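Local coordinates for protein virB8 (Agrobacterium tumefaciens, PDB 2CC3) that forms a homodimeric inner-membrane component of the type IV secretion system, represented here by its periplasmic domain, and is suggested to help direct T-DNA transfer to plant cells, at residues A13-Y18 and V110-V115; V19-S24 and Q31-L36; Q87-R92 and S138-S143. All coordinates share one frame; numbering follows the deposited sequence.

Contact 1 (A13-Y18 and V110-V115); sequences ASLWEY and VRYEKV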
loop_
_atom_site.group_PDB
_atom_site.type_symbol
_atom_site.label_atom_id
_atom_site.label_comp_id
_atom_site.label_asym_id
_atom_site.label_seq_id
_atom_site.Cartn_x
_atom_site.Cartn_y
_atom_site.Cartn_z
ATOM N N ALA A 13 3.172 -7.289 8.652
ATOM C CA ALA A 13 3.041 -6.326 7.595
ATOM C C ALA A 13 1.805 -6.568 6.725
ATOM O O ALA A 13 1.089 -5.616 6.394
ATOM C CB ALA A 13 4.349 -6.265 6.745
ATOM N N SER A 14 1.548 -7.805 6.320
ATOM C CA SER A 14 0.400 -8.046 5.378
ATOM C C SER A 14 -0.957 -7.871 6.116
ATOM O O SER A 14 -1.930 -7.367 5.548
ATOM C CB SER A 14 0.440 -9.429 4.689
ATOM O OG SER A 14 1.700 -9.803 4.130
ATOM N N LEU A 15 -0.992 -8.290 7.380
ATOM C CA LEU A 15 -2.211 -8.228 8.192
ATOM C C LEU A 15 -2.562 -6.813 8.556
ATOM O O LEU A 15 -3.742 -6.434 8.527
ATOM C CB LEU A 15 -2.097 -9.127 9.431
ATOM C CG LEU A 15 -2.091 -10.640 9.165
ATOM C CD1 LEU A 15 -1.616 -11.408 10.394
ATOM C CD2 LEU A 15 -3.453 -11.142 8.726
ATOM N N TRP A 16 -1.528 -6.006 8.808
ATOM C CA TRP A 16 -1.698 -4.564 9.055
ATOM C C TRP A 16 -2.119 -3.820 7.837
ATOM O O TRP A 16 -2.972 -2.921 7.883
ATOM C CB TRP A 16 -0.427 -3.927 9.621
ATOM C CG TRP A 16 -0.561 -2.450 9.616
ATOM C CD1 TRP A 16 0.175 -1.567 8.869
ATOM C CD2 TRP A 16 -1.522 -1.672 10.319
ATOM N NE1 TRP A 16 -0.262 -0.290 9.076
ATOM C CE2 TRP A 16 -1.304 -0.321 9.965
ATOM C CE3 TRP A 16 -2.555 -1.977 11.221
ATOM C CZ2 TRP A 16 -2.077 0.729 10.488
ATOM C CZ3 TRP A 16 -3.325 -0.935 11.729
ATOM C CH2 TRP A 16 -3.086 0.389 11.358
ATOM N N GLU A 17 -1.492 -4.146 6.715
ATOM C CA GLU A 17 -1.937 -3.584 5.438
ATOM C C GLU A 17 -3.412 -3.964 5.184
ATOM O O GLU A 17 -4.217 -3.131 4.755
ATOM C CB GLU A 17 -1.026 -4.055 4.317
ATOM C CG GLU A 17 -1.417 -3.548 2.954
ATOM C CD GLU A 17 -0.773 -4.345 1.844
ATOM O OE1 GLU A 17 0.074 -5.254 2.126
ATOM O OE2 GLU A 17 -1.136 -4.070 0.682
ATOM N N TYR A 18 -3.767 -5.211 5.484
ATOM C CA TYR A 18 -5.177 -5.637 5.443
ATOM C C TYR A 18 -6.043 -4.731 6.277
ATOM O O TYR A 18 -6.997 -4.088 5.776
ATOM C CB TYR A 18 -5.372 -7.099 5.873
ATOM C CG TYR A 18 -6.805 -7.603 5.657
ATOM C CD1 TYR A 18 -7.197 -8.129 4.420
ATOM C CD2 TYR A 18 -7.754 -7.556 6.697
ATOM C CE1 TYR A 18 -8.502 -8.593 4.216
ATOM C CE2 TYR A 18 -9.044 -7.993 6.516
ATOM C CZ TYR A 18 -9.427 -8.515 5.275
ATOM O OH TYR A 18 -10.717 -8.948 5.079
ATOM N N VAL A 110 -7.938 -11.060 13.794
ATOM C CA VAL A 110 -7.686 -11.545 12.419
ATOM C C VAL A 110 -7.142 -12.965 12.424
ATOM O O VAL A 110 -6.039 -13.205 12.907
ATOM C CB VAL A 110 -6.726 -10.622 11.610
ATOM C CG1 VAL A 110 -6.585 -11.107 10.149
ATOM C CG2 VAL A 110 -7.215 -9.158 11.628
ATOM N N ARG A 111 -7.938 -13.899 11.903
ATOM C CA ARG A 111 -7.491 -15.264 11.642
ATOM C C ARG A 111 -7.095 -15.372 10.166
ATOM O O ARG A 111 -7.784 -14.859 9.272
ATOM C CB ARG A 111 -8.605 -16.300 11.992
ATOM C CG ARG A 111 -8.124 -17.757 12.023
ATOM C CD ARG A 111 -9.250 -18.796 12.102
ATOM N NE ARG A 111 -9.863 -18.798 13.420
ATOM C CZ ARG A 111 -9.363 -19.419 14.485
ATOM N NH1 ARG A 111 -8.225 -20.111 14.407
ATOM N NH2 ARG A 111 -9.996 -19.328 15.649
ATOM N N TYR A 112 -5.997 -16.056 9.907
ATOM C CA TYR A 112 -5.483 -16.124 8.547
ATOM C C TYR A 112 -4.954 -17.526 8.332
ATOM O O TYR A 112 -4.604 -18.195 9.298
ATOM C CB TYR A 112 -4.359 -15.064 8.337
ATOM C CG TYR A 112 -3.115 -15.297 9.197
ATOM C CD1 TYR A 112 -2.034 -16.014 8.695
ATOM C CD2 TYR A 112 -3.026 -14.800 10.509
ATOM C CE1 TYR A 112 -0.926 -16.248 9.462
ATOM C CE2 TYR A 112 -1.875 -15.012 11.288
ATOM C CZ TYR A 112 -0.846 -15.744 10.749
ATOM O OH TYR A 112 0.304 -16.016 11.471
ATOM N N GLU A 113 -4.897 -17.950 7.068
ATOM C CA GLU A 113 -4.187 -19.148 6.648
ATOM C C GLU A 113 -3.104 -18.758 5.624
ATOM O O GLU A 113 -3.103 -17.667 5.086
ATOM C CB GLU A 113 -5.164 -20.147 6.012
ATOM C CG GLU A 113 -5.609 -19.765 4.579
ATOM C CD GLU A 113 -6.925 -20.416 4.113
ATOM O OE1 GLU A 113 -7.289 -20.215 2.938
ATOM O OE2 GLU A 113 -7.603 -21.121 4.902
ATOM N N LYS A 114 -2.181 -19.663 5.373
ATOM C CA LYS A 114 -1.280 -19.580 4.224
ATOM C C LYS A 114 -1.725 -20.497 3.096
ATOM O O LYS A 114 -1.935 -21.687 3.315
ATOM C CB LYS A 114 0.109 -19.995 4.666
ATOM C CG LYS A 114 0.954 -18.808 4.918
ATOM C CD LYS A 114 1.857 -18.966 6.124
ATOM C CE LYS A 114 2.672 -17.681 6.278
ATOM N NZ LYS A 114 3.661 -17.474 5.142
ATOM N N VAL A 115 -1.901 -19.946 1.903
ATOM C CA VAL A 115 -2.009 -20.773 0.700
ATOM C C VAL A 115 -0.645 -20.847 -0.016
ATOM O O VAL A 115 0.090 -19.844 -0.095
ATOM C CB VAL A 115 -3.144 -20.303 -0.248
ATOM C CG1 VAL A 115 -4.442 -20.202 0.507
ATOM C CG2 VAL A 115 -2.798 -18.980 -0.910
#
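Leu15 carries this contact from the helix side, and its two methyls go to different partners on the strand. CD2 presses on Val110 CG1 at 3.4 Å, closer than carbons usually sit. The two side chains run antiparallel alongside each other. CD1 reaches Tyr112 and lies 3.7 Å from ring carbon CD2, approaching the ring obliquely. Here the leucine lies roughly perpendicular to the tyrosine side chain. Tyr112 has its CG between the backbone N and the carbonyl carbon (chi1 64°), and this placing of the ring brings its CD2 and CE2 atoms to Leu15. Helix 6-23 packs in this way on one face of the antiparallel sheet, in keeping with the helix-on-sheet design of the NTF2 clan to which VirB8 belongs. The buried end of the contact is closed further by strand 130-139, where Val110 touches Val132 and Tyr135. Tyr18, one turn beyond Leu15, stacks edge-to-face on Tyr135. The Tyr112 end is looser, and that residue is partly exposed. Arg111, between the two contact residues, points away from the helix and is exposed. Lys114 is also exposed, but its NZ forms a salt bridge with Glu7, nearer the start of the same helix.

Contact 2 (V19-S24 and Q31-L36); sequences VRLRES and QYAYDL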
loop_
_atom_site.group_PDB
_atom_site.type_symbol
_atom_site.label_atom_id
_atom_site.label_comp_id
_atom_site.label_asym_id
_atom_site.label_seq_id
_atom_site.Cartn_x
_atom_site.Cartn_y
_atom_site.Cartn_z
ATOM N N VAL A 19 -5.722 -4.648 7.559
ATOM C CA VAL A 19 -6.470 -3.736 8.437
ATOM C C VAL A 19 -6.527 -2.330 7.866
ATOM O O VAL A 19 -7.614 -1.746 7.710
ATOM C CB VAL A 19 -5.839 -3.675 9.854
ATOM C CG1 VAL A 19 -6.587 -2.675 10.756
ATOM C CG2 VAL A 19 -5.835 -5.032 10.452
ATOM N N ARG A 20 -5.359 -1.779 7.526
ATOM C CA ARG A 20 -5.327 -0.404 7.091
ATOM C C ARG A 20 -6.227 -0.212 5.865
ATOM O O ARG A 20 -7.019 0.734 5.814
ATOM C CB ARG A 20 -3.878 0.017 6.800
ATOM C CG ARG A 20 -3.671 1.455 6.406
ATOM C CD ARG A 20 -2.220 1.707 5.873
ATOM N NE ARG A 20 -1.971 1.128 4.537
ATOM C CZ ARG A 20 -2.159 1.751 3.359
ATOM N NH1 ARG A 20 -2.603 3.016 3.274
ATOM N NH2 ARG A 20 -1.887 1.102 2.236
ATOM N N LEU A 21 -6.070 -1.074 4.853
ATOM C CA LEU A 21 -6.852 -0.938 3.609
ATOM C C LEU A 21 -8.356 -1.120 3.859
ATOM O O LEU A 21 -9.188 -0.463 3.247
ATOM C CB LEU A 21 -6.359 -1.919 2.518
ATOM C CG LEU A 21 -5.040 -1.652 1.769
ATOM C CD1 LEU A 21 -4.607 -2.905 1.069
ATOM C CD2 LEU A 21 -5.080 -0.510 0.748
ATOM N N ARG A 22 -8.699 -2.003 4.784
ATOM C CA ARG A 22 -10.097 -2.299 5.056
ATOM C C ARG A 22 -10.778 -1.220 5.911
ATOM O O ARG A 22 -11.965 -0.931 5.702
ATOM C CB ARG A 22 -10.232 -3.706 5.649
ATOM C CG ARG A 22 -11.642 -4.026 6.086
ATOM C CD ARG A 22 -11.920 -5.502 6.279
ATOM N NE ARG A 22 -13.351 -5.675 6.574
ATOM C CZ ARG A 22 -13.958 -6.849 6.619
ATOM N NH1 ARG A 22 -13.275 -7.957 6.376
ATOM N NH2 ARG A 22 -15.242 -6.916 6.889
ATOM N N GLU A 23 -10.035 -0.602 6.832
ATOM C CA GLU A 23 -10.637 0.280 7.821
ATOM C C GLU A 23 -10.451 1.772 7.487
ATOM O O GLU A 23 -11.118 2.633 8.074
ATOM C CB GLU A 23 -10.106 -0.058 9.238
ATOM C CG GLU A 23 -10.301 -1.531 9.685
ATOM C CD GLU A 23 -11.773 -1.986 9.691
ATOM O OE1 GLU A 23 -12.663 -1.103 9.764
ATOM O OE2 GLU A 23 -12.036 -3.217 9.627
ATOM N N SER A 24 -9.515 2.052 6.573
ATOM C CA SER A 24 -9.301 3.378 5.997
ATOM C C SER A 24 -10.382 3.682 4.980
ATOM O O SER A 24 -11.038 2.760 4.490
ATOM C CB SER A 24 -7.958 3.417 5.271
ATOM O OG SER A 24 -6.985 3.998 6.085
ATOM N N GLN A 31 -11.431 2.104 -4.754
ATOM C CA GLN A 31 -11.369 0.958 -5.657
ATOM C C GLN A 31 -10.096 0.118 -5.479
ATOM O O GLN A 31 -10.133 -1.122 -5.454
ATOM C CB GLN A 31 -11.436 1.441 -7.105
ATOM C CG GLN A 31 -11.904 0.360 -8.100
ATOM C CD GLN A 31 -13.413 0.344 -8.206
ATOM O OE1 GLN A 31 -14.009 1.262 -8.781
ATOM N NE2 GLN A 31 -14.047 -0.678 -7.626
ATOM N N TYR A 32 -8.961 0.803 -5.423
ATOM C CA TYR A 32 -7.704 0.165 -5.121
ATOM C C TYR A 32 -7.795 -0.628 -3.800
ATOM O O TYR A 32 -7.451 -1.797 -3.753
ATOM C CB TYR A 32 -6.560 1.194 -5.090
ATOM C CG TYR A 32 -5.302 0.641 -4.439
ATOM C CD1 TYR A 32 -4.630 -0.449 -4.991
ATOM C CD2 TYR A 32 -4.809 1.180 -3.237
ATOM C CE1 TYR A 32 -3.527 -0.975 -4.384
ATOM C CE2 TYR A 32 -3.664 0.658 -2.628
ATOM C CZ TYR A 32 -3.043 -0.422 -3.202
ATOM O OH TYR A 32 -1.910 -0.953 -2.620
ATOM N N ALA A 33 -8.261 -0.004 -2.727
ATOM C CA ALA A 33 -8.317 -0.715 -1.443
ATOM C C ALA A 33 -9.311 -1.900 -1.480
ATOM O O ALA A 33 -8.981 -2.996 -1.051
ATOM C CB ALA A 33 -8.602 0.245 -0.314
ATOM N N TYR A 34 -10.485 -1.677 -2.056
ATOM C CA TYR A 34 -11.539 -2.697 -2.196
ATOM C C TYR A 34 -11.064 -3.973 -2.897
ATOM O O TYR A 34 -11.412 -5.079 -2.483
ATOM C CB TYR A 34 -12.750 -2.082 -2.924
ATOM C CG TYR A 34 -13.879 -3.049 -3.217
ATOM C CD1 TYR A 34 -14.952 -3.178 -2.334
ATOM C CD2 TYR A 34 -13.876 -3.833 -4.365
ATOM C CE1 TYR A 34 -15.991 -4.044 -2.577
ATOM C CE2 TYR A 34 -14.905 -4.718 -4.615
ATOM C CZ TYR A 34 -15.969 -4.812 -3.716
ATOM O OH TYR A 34 -17.021 -5.668 -3.948
ATOM N N ASP A 35 -10.275 -3.829 -3.961
ATOM C CA ASP A 35 -9.776 -4.997 -4.683
ATOM C C ASP A 35 -8.704 -5.793 -3.919
ATOM O O ASP A 35 -8.731 -7.031 -3.906
ATOM C CB ASP A 35 -9.238 -4.611 -6.069
ATOM C CG ASP A 35 -10.264 -3.901 -6.928
ATOM O OD1 ASP A 35 -11.446 -4.333 -6.973
ATOM O OD2 ASP A 35 -9.874 -2.898 -7.573
ATOM N N LEU A 36 -7.724 -5.092 -3.340
ATOM C CA LEU A 36 -6.741 -5.744 -2.470
ATOM C C LEU A 36 -7.414 -6.416 -1.248
ATOM O O LEU A 36 -7.150 -7.553 -0.962
ATOM C CB LEU A 36 -5.618 -4.769 -2.035
ATOM C CG LEU A 36 -4.280 -4.602 -2.801
ATOM C CD1 LEU A 36 -3.188 -4.066 -1.879
ATOM C CD2 LEU A 36 -3.784 -5.899 -3.451
#
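Two consecutive helices, 6-23 and 30-39, pack against each other near the short link that joins them, and Leu21 meets Ala33, Tyr32 and Leu36 there. The axes of the short segments pass 8.9 Å apart, with their directions 124° from each other. Leu21 and Ala33 mark the closest backbone approach, their CA atoms 5.3 Å apart. The small Ala33 allows this: its CB lies 3.7 Å from the carbonyl O of Leu21. Leu21 fills the gap between the helices with both methyls. CG stands anti to its own carbonyl carbon (chi1 -75°), which sends the branches towards helix 30-39. CD2 rests 3.8 Å from Ala33 CB and also meets Tyr32 CE2, coming at that ring obliquely. CD1 is pressed to 3.5 Å from Leu36 CD1, a tight fit. The contacts between side chains are all apolar. The Tyr32 ring lies at the border of the packing, where Arg20 of the second subunit makes a cation-pi contact with it. Behind the pair, Val19 and Glu23 touch Tyr90 of strand 85-96, while Arg22 packs on Val45 and Tyr49 of helix 43-53.

Contact 3 (Q87-R92 and S138-S143); sequences QIRYKR and SEDTVS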
loop_
_atom_site.group_PDB
_atom_site.type_symbol
_atom_site.label_atom_id
_atom_site.label_comp_id
_atom_site.label_asym_id
_atom_site.label_seq_id
_atom_site.Cartn_x
_atom_site.Cartn_y
_atom_site.Cartn_z
ATOM N N GLN A 87 -4.357 -10.195 17.004
ATOM C CA GLN A 87 -5.157 -9.032 17.311
ATOM C C GLN A 87 -4.335 -7.795 17.037
ATOM O O GLN A 87 -3.142 -7.742 17.356
ATOM C CB GLN A 87 -5.669 -9.058 18.764
ATOM C CG GLN A 87 -6.802 -10.032 18.950
ATOM C CD GLN A 87 -7.410 -10.010 20.331
ATOM O OE1 GLN A 87 -6.811 -10.478 21.301
ATOM N NE2 GLN A 87 -8.619 -9.493 20.424
ATOM N N ILE A 88 -4.989 -6.803 16.439
ATOM C CA ILE A 88 -4.348 -5.552 16.041
ATOM C C ILE A 88 -5.099 -4.361 16.584
ATOM O O ILE A 88 -6.247 -4.113 16.180
ATOM C CB ILE A 88 -4.273 -5.429 14.497
ATOM C CG1 ILE A 88 -3.451 -6.573 13.917
ATOM C CG2 ILE A 88 -3.694 -4.071 14.101
ATOM C CD1 ILE A 88 -3.430 -6.608 12.432
ATOM N N ARG A 89 -4.442 -3.613 17.474
ATOM C CA ARG A 89 -4.999 -2.402 18.036
ATOM C C ARG A 89 -4.612 -1.232 17.136
ATOM O O ARG A 89 -3.457 -1.137 16.737
ATOM C CB ARG A 89 -4.451 -2.172 19.443
ATOM C CG ARG A 89 -5.300 -1.250 20.299
ATOM C CD ARG A 89 -6.064 -1.996 21.402
ATOM N NE ARG A 89 -7.240 -1.242 21.868
ATOM C CZ ARG A 89 -7.203 -0.182 22.669
ATOM N NH1 ARG A 89 -6.064 0.322 23.112
ATOM N NH2 ARG A 89 -8.324 0.408 23.013
ATOM N N TYR A 90 -5.570 -0.353 16.814
ATOM C CA TYR A 90 -5.301 0.770 15.940
ATOM C C TYR A 90 -6.192 1.906 16.320
ATOM O O TYR A 90 -7.254 1.690 16.864
ATOM C CB TYR A 90 -5.490 0.409 14.432
ATOM C CG TYR A 90 -6.877 -0.057 14.048
ATOM C CD1 TYR A 90 -7.797 0.814 13.508
ATOM C CD2 TYR A 90 -7.260 -1.384 14.240
ATOM C CE1 TYR A 90 -9.069 0.397 13.184
ATOM C CE2 TYR A 90 -8.509 -1.814 13.915
ATOM C CZ TYR A 90 -9.427 -0.921 13.396
ATOM O OH TYR A 90 -10.694 -1.369 13.064
ATOM N N LYS A 91 -5.732 3.115 16.036
ATOM C CA LYS A 91 -6.499 4.332 16.195
ATOM C C LYS A 91 -7.086 4.723 14.871
ATOM O O LYS A 91 -6.391 4.697 13.838
ATOM C CB LYS A 91 -5.573 5.450 16.680
ATOM C CG LYS A 91 -6.239 6.820 16.825
ATOM C CD LYS A 91 -5.315 7.745 17.613
ATOM C CE LYS A 91 -5.696 9.230 17.483
ATOM N NZ LYS A 91 -4.750 10.028 16.633
ATOM N N ARG A 92 -8.359 5.124 14.902
ATOM C CA ARG A 92 -9.091 5.479 13.697
ATOM C C ARG A 92 -9.584 6.924 13.775
ATOM O O ARG A 92 -10.264 7.303 14.717
ATOM C CB ARG A 92 -10.257 4.521 13.504
ATOM C CG ARG A 92 -10.654 4.262 12.057
ATOM C CD ARG A 92 -11.991 4.880 11.796
ATOM N NE ARG A 92 -12.938 3.929 11.240
ATOM C CZ ARG A 92 -14.235 3.874 11.551
ATOM N NH1 ARG A 92 -14.763 4.700 12.458
ATOM N NH2 ARG A 92 -15.008 2.967 10.962
ATOM N N SER A 138 -13.721 -4.389 16.835
ATOM C CA SER A 138 -14.504 -3.819 17.909
ATOM C C SER A 138 -13.912 -2.500 18.329
ATOM O O SER A 138 -12.731 -2.402 18.636
ATOM C CB SER A 138 -14.538 -4.809 19.068
ATOM O OG SER A 138 -13.270 -5.453 19.144
ATOM N N GLU A 139 -14.754 -1.482 18.300
ATOM C CA GLU A 139 -14.416 -0.177 18.761
ATOM C C GLU A 139 -14.494 -0.154 20.290
ATOM O O GLU A 139 -15.389 -0.756 20.887
ATOM C CB GLU A 139 -15.406 0.810 18.170
ATOM C CG GLU A 139 -14.980 2.266 18.334
ATOM C CD GLU A 139 -15.933 3.206 17.626
ATOM O OE1 GLU A 139 -16.846 2.740 16.904
ATOM O OE2 GLU A 139 -15.747 4.416 17.772
ATOM N N ASP A 140 -13.537 0.528 20.912
ATOM C CA ASP A 140 -13.563 0.760 22.335
ATOM C C ASP A 140 -14.884 1.374 22.753
ATOM O O ASP A 140 -15.403 2.294 22.102
ATOM C CB ASP A 140 -12.391 1.646 22.753
ATOM C CG ASP A 140 -11.094 0.892 22.805
ATOM O OD1 ASP A 140 -11.048 -0.290 22.419
ATOM O OD2 ASP A 140 -10.098 1.481 23.245
ATOM N N THR A 141 -15.423 0.843 23.844
ATOM C CA THR A 141 -16.654 1.350 24.423
ATOM C C THR A 141 -16.407 2.710 25.087
ATOM O O THR A 141 -15.317 2.966 25.536
ATOM C CB THR A 141 -17.246 0.315 25.404
ATOM O OG1 THR A 141 -18.554 0.746 25.811
ATOM C CG2 THR A 141 -16.335 0.110 26.616
ATOM N N VAL A 142 -17.395 3.599 25.087
ATOM C CA VAL A 142 -17.260 4.890 25.764
ATOM C C VAL A 142 -18.255 5.087 26.924
ATOM O O VAL A 142 -19.412 4.654 26.860
ATOM C CB VAL A 142 -17.237 6.138 24.787
ATOM C CG1 VAL A 142 -16.647 5.776 23.417
ATOM C CG2 VAL A 142 -18.598 6.802 24.649
ATOM N N SER A 143 -17.773 5.746 27.973
ATOM C CA SER A 143 -18.552 6.048 29.164
ATOM C C SER A 143 -18.233 7.491 29.575
ATOM O O SER A 143 -17.076 7.900 29.550
ATOM C CB SER A 143 -18.193 5.063 30.277
ATOM O OG SER A 143 -19.314 4.744 31.091
#
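Asp140 and Arg89 form the single close contact between these segments, modelled as a surface salt bridge but too close to be exact. The second segment starts as the end of strand 130-139. At Ser138 the backbones are closest, with its CA 9.6 Å from that of Arg89. That spacing fits two strands with another between them. Strand 102-114 is the one between, and Ser138 OG makes a weak hydrogen bond to the carbonyl O of Thr107 on it. Glu139 follows. Its OE1 stands 5.3 Å from Arg92 NH1, so these opposite charges do not touch, though they may still attract weakly. OE2 has a weak hydrogen bond to Ser104 OG. The sheet is the antiparallel four-stranded one of the VirB8 periplasmic domain. Ile88 and Tyr90 face helix 6-23, while Arg89, between them in sequence, reaches over strand 102-114 instead. At Asp140 the chain has left the strand, and the side chain points towards strand 85-96. With CG opposite the backbone N (chi1 -159°) and a bend at chi2, Arg89 extends across the middle strand to meet it. As modelled, OD2 lies at the edge of the guanidinium, and the two flat groups are 20° from coplanar. The distance of 2.1 Å from Arg89 NH2 to Asp140 OD2 is too short, so the detail of the pairing is doubtful. Arg89 NE also makes a weak hydrogen bond to Thr107 OG1 on the middle strand. Thr141, Val142 and Ser143 continue as an exposed tail that touches a crystal neighbour.

Contacts 1 and 2 share helix 6-23, and their centres lie 13 Å apart. Along the chain, contact 2 is nested inside the loop closed by contact 1. Glu17 OE2 packs 3.3 Å from Leu36 CD1 between them. Contact 3 lies farther out, its centre 19 Å from that of contact 1 and 18 Å from that of contact 2. It is still joined to both through the buried side of strand 85-96. Trp16 CZ3 is 3.7 Å from Tyr90 CB, and Val19 CG2 is 3.5 Å from Ile88 CD1. A bound methylpentanediol, probably from the crystallisation liquor, is hydrogen-bonded to Tyr32 OH at contact 2.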